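Local coordinates for mannan endo-1,4-beta-mannosidase (Bacillus subtilis, PDB 3CBW), which catalyses the endo-hydrolysis of beta-1,4-mannosidic linkages in mannan, galactomannan and glucomannan, and takes part in glucomannan degradation, at residues 58-70 against 312-324. The protein carries 3 engineered substitutions. Sequence-based numbering, arbitrary orientation. Where two conformers were deposited one is given.
Sequences EADRIRSATGQSP and SAAVNKGASALYH
Tyr323 of helix 319-324 lays its ring against helix 58-66, joining the first and last parts of the TIM barrel of this family 26 glycoside hydrolase, where strands 41-49 and 301-306 are parallel neighbours. Methyl CG2 of Ile62 sits over one ring face, 3.8 Å from the Tyr323 centroid and 23° off the ring normal, which meets the geometry of a CH-pi contact. Ile62 CG2 lies anti to the backbone N and reaches the ring from there, while CG1, anti to the carbonyl carbon (chi1 -67°), meets Ala314 CB. Pro70 closes on the phenol end, its CB 3.5 Å from Tyr323 OH. The short helices run nearly perpendicular, their axes 9.8 Å apart, and the side chain of Thr66 enters between Ala319, Ser320, Tyr323 and His324 as a knob into a hole.

Two direct hydrogen bonds between the segments flank the Ile62-Tyr323 packing. His324 NE2 donates to Thr66 O at 2.7 Å; the donor lies in the carbonyl plane, but an N-H...O angle of 132° makes the bond distinctly bent. At the other end, Ser312 OG donates a 2.5 Å hydrogen bond to Glu58 OE2, which takes it on its syn lone pair. A water adds a bridge, donating to OE2 and accepting from Ala313 N, while the Arg61 guanidinium, salt-bridged to Glu58 OE1, receives Val315 CG1 over one face.

Further out, the hydroxyls of Thr66 and Ser312 each form an ST turn: Thr66 OG1 accepts from Gln68 N and donates to Ile62 O, and Ser312 OG accepts from Ala314 N. Glu58 also touches Asn308, a probable substrate-binding residue by analogy with relatives. Val315 N and Asn316 ND2 meet Ser312 O from opposite faces of its carbonyl plane, the amide donor at 2.8 Å.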
ATOM      1  N   GLU A  58       6.173  -8.630  13.989  1.00 13.80           N
ATOM      2  CA  GLU A  58       7.062  -8.201  12.914  1.00 13.56           C
ATOM      3  C   GLU A  58       7.850  -6.931  13.283  1.00 13.10           C
ATOM      4  O   GLU A  58       9.062  -6.901  13.129  1.00 12.80           O
ATOM      5  CB  GLU A  58       6.286  -8.042  11.593  1.00 14.01           C
ATOM      6  CG  GLU A  58       7.127  -7.557  10.405  1.00 13.53           C
ATOM      7  CD  GLU A  58       8.237  -8.526   9.995  1.00 13.49           C
ATOM      8  OE1 GLU A  58       8.197  -9.724  10.369  1.00 14.96           O
ATOM      9  OE2 GLU A  58       9.154  -8.092   9.265  1.00 14.46           O
ATOM     10  N   ALA A  59       7.169  -5.908  13.796  1.00 13.10           N
ATOM     11  CA  ALA A  59       7.857  -4.701  14.262  1.00 13.22           C
ATOM     12  C   ALA A  59       8.855  -5.020  15.370  1.00 13.37           C
ATOM     13  O   ALA A  59       9.971  -4.513  15.371  1.00 13.29           O
ATOM     14  CB  ALA A  59       6.856  -3.664  14.740  1.00 13.45           C
ATOM     15  N   ASP A  60       8.448  -5.882  16.303  1.00 14.10           N
ATOM     16  CA  ASP A  60       9.289  -6.202  17.450  1.00 15.19           C
ATOM     17  C   ASP A  60      10.544  -6.992  17.053  1.00 15.60           C
ATOM     18  O   ASP A  60      11.621  -6.752  17.606  1.00 15.36           O
ATOM     19  CB  ASP A  60       8.475  -6.923  18.536  1.00 15.66           C
ATOM     20  CG  ASP A  60       7.423  -6.020  19.187  1.00 17.33           C
ATOM     21  OD1 ASP A  60       7.558  -4.778  19.110  1.00 19.23           O
ATOM     22  OD2 ASP A  60       6.464  -6.547  19.791  1.00 19.25           O
ATOM     23  N   ARG A  61      10.405  -7.895  16.076  1.00 16.15           N
ATOM     24  CA  ARG A  61      11.532  -8.677  15.532  1.00 16.98           C
ATOM     25  C   ARG A  61      12.533  -7.786  14.816  1.00 16.08           C
ATOM     26  O   ARG A  61      13.735  -8.002  14.910  1.00 16.04           O
ATOM     27  CB  ARG A  61      11.059  -9.747  14.537  1.00 18.44           C
ATOM     28  CG  ARG A  61      10.572 -11.048  15.132  1.00 21.17           C
ATOM     29  CD  ARG A  61      10.637 -12.191  14.104  1.00 24.34           C
ATOM     30  NE  ARG A  61      10.265 -11.794  12.740  1.00 26.61           N
ATOM     31  CZ  ARG A  61      10.239 -12.622  11.695  1.00 28.46           C
ATOM     32  NH1 ARG A  61      10.552 -13.904  11.842  1.00 28.50           N
ATOM     33  NH2 ARG A  61       9.887 -12.175  10.497  1.00 29.08           N
ATOM     34  N   ILE A  62      12.033  -6.797  14.073  1.00 15.24           N
ATOM     35  CA  ILE A  62      12.912  -5.850  13.396  1.00 14.97           C
ATOM     36  C   ILE A  62      13.692  -5.029  14.426  1.00 14.97           C
ATOM     37  O   ILE A  62      14.895  -4.800  14.284  1.00 15.39           O
ATOM     38  CB  ILE A  62      12.110  -4.947  12.427  1.00 14.43           C
ATOM     39  CG1 ILE A  62      11.557  -5.793  11.273  1.00 14.56           C
ATOM     40  CG2 ILE A  62      12.978  -3.808  11.915  1.00 14.75           C
ATOM     41  CD1 ILE A  62      10.456  -5.136  10.493  1.00 14.98           C
ATOM     42  N   ARG A  63      13.000  -4.619  15.485  1.00 15.51           N
ATOM     43  CA  ARG A  63      13.650  -3.883  16.557  1.00 16.03           C
ATOM     44  C   ARG A  63      14.686  -4.730  17.310  1.00 16.68           C
ATOM     45  O   ARG A  63      15.755  -4.233  17.650  1.00 16.49           O
ATOM     46  CB  ARG A  63      12.617  -3.281  17.507  1.00 16.53           C
ATOM     47  CG  ARG A  63      13.221  -2.308  18.505  1.00 19.02           C
ATOM     48  CD  ARG A  63      12.158  -1.529  19.263  1.00 23.89           C
ATOM     49  NE  ARG A  63      12.692  -0.823  20.428  1.00 28.46           N
ATOM     50  CZ  ARG A  63      13.348   0.337  20.393  1.00 31.02           C
ATOM     51  NH1 ARG A  63      13.584   0.961  19.243  1.00 31.63           N
ATOM     52  NH2 ARG A  63      13.779   0.877  21.529  1.00 31.53           N
ATOM     53  N   SER A  64      14.362  -6.000  17.547  1.00 16.91           N
ATOM     54  CA  SER A  64      15.308  -6.904  18.195  0.50 17.52           C
ATOM     55  C   SER A  64      16.536  -7.143  17.322  1.00 17.78           C
ATOM     56  O   SER A  64      17.652  -7.268  17.841  1.00 18.10           O
ATOM     57  CB  SER A  64      14.633  -8.225  18.547  0.50 17.56           C
ATOM     58  OG  SER A  64      13.662  -8.020  19.553  0.50 17.83           O
ATOM     59  N   ALA A  65      16.342  -7.175  16.004  1.00 17.89           N
ATOM     60  CA  ALA A  65      17.437  -7.396  15.052  1.00 17.99           C
ATOM     61  C   ALA A  65      18.295  -6.165  14.768  1.00 18.14           C
ATOM     62  O   ALA A  65      19.470  -6.305  14.427  1.00 19.16           O
ATOM     63  CB  ALA A  65      16.896  -7.980  13.738  1.00 18.31           C
ATOM     64  N   THR A  66      17.721  -4.963  14.886  1.00 17.65           N
ATOM     65  CA  THR A  66      18.391  -3.751  14.394  1.00 17.28           C
ATOM     66  C   THR A  66      18.424  -2.593  15.389  1.00 16.85           C
ATOM     67  O   THR A  66      19.123  -1.597  15.176  1.00 17.54           O
ATOM     68  CB  THR A  66      17.701  -3.200  13.110  1.00 16.95           C
ATOM     69  OG1 THR A  66      16.425  -2.626  13.453  1.00 15.64           O
ATOM     70  CG2 THR A  66      17.526  -4.288  12.043  1.00 17.16           C
ATOM     71  N   GLY A  67      17.628  -2.696  16.448  1.00 16.49           N
ATOM     72  CA  GLY A  67      17.465  -1.586  17.379  1.00 16.09           C
ATOM     73  C   GLY A  67      16.512  -0.496  16.912  1.00 15.89           C
ATOM     74  O   GLY A  67      16.281   0.459  17.631  1.00 16.19           O
ATOM     75  N   GLN A  68      15.965  -0.637  15.705  1.00 15.29           N
ATOM     76  CA  GLN A  68      15.070   0.353  15.123  1.00 14.85           C
ATOM     77  C   GLN A  68      13.763  -0.308  14.750  1.00 13.84           C
ATOM     78  O   GLN A  68      13.705  -1.518  14.559  1.00 13.82           O
ATOM     79  CB  GLN A  68      15.702   0.948  13.869  1.00 15.24           C
ATOM     80  CG  GLN A  68      17.020   1.679  14.109  1.00 17.80           C
ATOM     81  CD  GLN A  68      16.834   2.981  14.850  1.00 21.70           C
ATOM     82  OE1 GLN A  68      15.930   3.768  14.549  1.00 23.45           O
ATOM     83  NE2 GLN A  68      17.695   3.224  15.825  1.00 22.97           N
ATOM     84  N   SER A  69      12.714   0.498  14.615  1.00 13.19           N
ATOM     85  CA  SER A  69      11.408  -0.006  14.187  1.00 12.30           C
ATOM     86  C   SER A  69      11.015   0.602  12.841  1.00 11.07           C
ATOM     87  O   SER A  69      11.391   1.736  12.552  1.00 10.27           O
ATOM     88  CB  SER A  69      10.328   0.327  15.215  1.00 13.01           C
ATOM     89  OG  SER A  69      10.627  -0.249  16.472  1.00 15.06           O
ATOM     90  N   PRO A  70      10.227  -0.135  12.028  1.00 10.12           N
ATOM     91  CA  PRO A  70       9.813   0.435  10.741  1.00  9.79           C
ATOM     92  C   PRO A  70       8.976   1.697  10.925  1.00  9.09           C
ATOM     93  O   PRO A  70       8.124   1.764  11.826  1.00  9.39           O
ATOM     94  CB  PRO A  70       8.970  -0.679  10.105  1.00  9.80           C
ATOM     95  CG  PRO A  70       8.574  -1.588  11.237  1.00 10.50           C
ATOM     96  CD  PRO A  70       9.700  -1.497  12.236  1.00 10.20           C
ATOM     97  N   SER A 312      10.712 -11.045   5.440  1.00 12.98           N
ATOM     98  CA  SER A 312      10.983 -10.015   6.442  1.00 12.96           C
ATOM     99  C   SER A 312      12.415  -9.524   6.433  1.00 12.54           C
ATOM    100  O   SER A 312      13.352 -10.311   6.291  1.00 12.30           O
ATOM    101  CB  SER A 312      10.656 -10.539   7.841  1.00 13.43           C
ATOM    102  OG  SER A 312      11.109  -9.649   8.854  1.00 15.17           O
ATOM    103  N   ALA A 313      12.590  -8.223   6.637  1.00 12.84           N
ATOM    104  CA  ALA A 313      13.926  -7.676   6.837  1.00 13.31           C
ATOM    105  C   ALA A 313      14.625  -8.381   7.998  1.00 13.68           C
ATOM    106  O   ALA A 313      15.824  -8.621   7.942  1.00 13.58           O
ATOM    107  CB  ALA A 313      13.854  -6.186   7.102  1.00 13.68           C
ATOM    108  N   ALA A 314      13.870  -8.735   9.041  1.00 13.96           N
ATOM    109  CA  ALA A 314      14.472  -9.297  10.252  1.00 14.21           C
ATOM    110  C   ALA A 314      15.222 -10.610  10.024  1.00 14.34           C
ATOM    111  O   ALA A 314      16.200 -10.889  10.726  1.00 14.90           O
ATOM    112  CB  ALA A 314      13.429  -9.468  11.351  1.00 14.63           C
ATOM    113  N   VAL A 315      14.773 -11.401   9.050  1.00 14.31           N
ATOM    114  CA  VAL A 315      15.327 -12.751   8.833  1.00 15.35           C
ATOM    115  C   VAL A 315      16.176 -12.845   7.568  1.00 15.47           C
ATOM    116  O   VAL A 315      16.627 -13.928   7.186  1.00 16.87           O
ATOM    117  CB  VAL A 315      14.218 -13.832   8.815  1.00 15.99           C
ATOM    118  CG1 VAL A 315      13.406 -13.781  10.107  1.00 17.48           C
ATOM    119  CG2 VAL A 315      13.311 -13.681   7.592  1.00 16.33           C
ATOM    120  N   ASN A 316      16.375 -11.712   6.900  1.00 15.22           N
ATOM    121  CA  ASN A 316      17.162 -11.697   5.682  1.00 15.00           C
ATOM    122  C   ASN A 316      18.451 -10.939   5.898  1.00 15.18           C
ATOM    123  O   ASN A 316      18.561 -10.126   6.819  1.00 14.99           O
ATOM    124  CB  ASN A 316      16.345 -11.091   4.535  1.00 14.61           C
ATOM    125  CG  ASN A 316      15.419 -12.098   3.898  1.00 14.82           C
ATOM    126  OD1 ASN A 316      15.857 -12.950   3.121  1.00 16.14           O
ATOM    127  ND2 ASN A 316      14.131 -12.023   4.229  1.00 14.32           N
ATOM    128  N   LYS A 317      19.453 -11.203   5.066  1.00 15.36           N
ATOM    129  CA  LYS A 317      20.720 -10.519   5.279  1.00 16.96           C
ATOM    130  C   LYS A 317      20.620  -9.013   4.997  1.00 15.83           C
ATOM    131  O   LYS A 317      19.753  -8.555   4.239  1.00 15.88           O
ATOM    132  CB  LYS A 317      21.899 -11.229   4.586  1.00 18.46           C
ATOM    133  CG  LYS A 317      22.171 -10.932   3.152  1.00 20.29           C
ATOM    134  CD  LYS A 317      23.424 -11.696   2.656  1.00 20.80           C
ATOM    135  CE  LYS A 317      23.165 -13.198   2.524  1.00 22.26           C
ATOM    136  NZ  LYS A 317      24.364 -13.986   2.055  1.00 25.77           N
ATOM    137  N   GLY A 318      21.463  -8.250   5.675  1.00 15.33           N
ATOM    138  CA  GLY A 318      21.542  -6.809   5.465  1.00 15.05           C
ATOM    139  C   GLY A 318      20.522  -5.971   6.218  1.00 14.58           C
ATOM    140  O   GLY A 318      20.417  -4.771   5.973  1.00 14.66           O
ATOM    141  N   ALA A 319      19.796  -6.573   7.156  1.00 14.39           N
ATOM    142  CA  ALA A 319      18.796  -5.834   7.948  1.00 15.08           C
ATOM    143  C   ALA A 319      19.375  -4.625   8.674  1.00 15.49           C
ATOM    144  O   ALA A 319      18.786  -3.546   8.642  1.00 14.65           O
ATOM    145  CB  ALA A 319      18.124  -6.755   8.943  1.00 15.51           C
ATOM    146  N   SER A 320      20.512  -4.810   9.346  1.00 16.27           N
ATOM    147  CA  SER A 320      21.139  -3.725  10.094  0.50 16.67           C
ATOM    148  C   SER A 320      21.582  -2.606   9.164  1.00 16.57           C
ATOM    149  O   SER A 320      21.349  -1.429   9.449  1.00 17.01           O
ATOM    150  CB  SER A 320      22.323  -4.242  10.916  0.50 16.91           C
ATOM    151  OG  SER A 320      21.880  -5.132  11.921  0.50 18.33           O
ATOM    152  N   ALA A 321      22.205  -2.977   8.047  1.00 16.44           N
ATOM    153  CA  ALA A 321      22.664  -1.989   7.071  1.00 16.31           C
ATOM    154  C   ALA A 321      21.488  -1.216   6.472  1.00 15.69           C
ATOM    155  O   ALA A 321      21.585  -0.005   6.263  1.00 16.65           O
ATOM    156  CB  ALA A 321      23.494  -2.644   5.987  1.00 16.85           C
ATOM    157  N   LEU A 322      20.380  -1.915   6.210  1.00 14.75           N
ATOM    158  CA  LEU A 322      19.146  -1.287   5.723  1.00 14.25           C
ATOM    159  C   LEU A 322      18.610  -0.270   6.730  1.00 13.67           C
ATOM    160  O   LEU A 322      18.323   0.881   6.379  1.00 14.43           O
ATOM    161  CB  LEU A 322      18.080  -2.358   5.459  1.00 13.65           C
ATOM    162  CG  LEU A 322      16.680  -1.874   5.061  1.00 14.17           C
ATOM    163  CD1 LEU A 322      16.710  -1.248   3.660  1.00 15.53           C
ATOM    164  CD2 LEU A 322      15.700  -3.036   5.118  1.00 14.47           C
ATOM    165  N   TYR A 323      18.493  -0.685   7.984  1.00 12.87           N
ATOM    166  CA  TYR A 323      17.869   0.145   9.001  1.00 12.53           C
ATOM    167  C   TYR A 323      18.772   1.260   9.514  1.00 12.95           C
ATOM    168  O   TYR A 323      18.283   2.279   9.991  1.00 13.14           O
ATOM    169  CB  TYR A 323      17.270  -0.724  10.119  1.00 12.24           C
ATOM    170  CG  TYR A 323      15.856  -1.123   9.789  1.00 10.71           C
ATOM    171  CD1 TYR A 323      15.576  -2.215   8.963  1.00 10.80           C
ATOM    172  CD2 TYR A 323      14.791  -0.365  10.272  1.00 11.12           C
ATOM    173  CE1 TYR A 323      14.263  -2.540   8.642  1.00 10.73           C
ATOM    174  CE2 TYR A 323      13.491  -0.675   9.954  1.00 10.48           C
ATOM    175  CZ  TYR A 323      13.227  -1.761   9.139  1.00 10.40           C
ATOM    176  OH  TYR A 323      11.916  -2.055   8.843  1.00 10.63           O
ATOM    177  N   HIS A 324      20.087   1.082   9.380  1.00 13.32           N
ATOM    178  CA  HIS A 324      21.035   2.089   9.859  1.00 14.13           C
ATOM    179  C   HIS A 324      21.590   2.976   8.763  1.00 13.75           C
ATOM    180  O   HIS A 324      22.365   3.887   9.051  1.00 14.09           O
ATOM    181  CB  HIS A 324      22.168   1.438  10.658  1.00 14.98           C
ATOM    182  CG  HIS A 324      21.699   0.813  11.932  1.00 18.39           C
ATOM    183  ND1 HIS A 324      21.550   1.529  13.099  1.00 22.86           N
ATOM    184  CD2 HIS A 324      21.305  -0.452  12.212  1.00 21.22           C
ATOM    185  CE1 HIS A 324      21.107   0.726  14.051  1.00 23.45           C
ATOM    186  NE2 HIS A 324      20.957  -0.483  13.540  1.00 22.87           N
TER
HETATM  187  O   HOH W   1      10.001  -6.665   7.116  1.00 12.94           O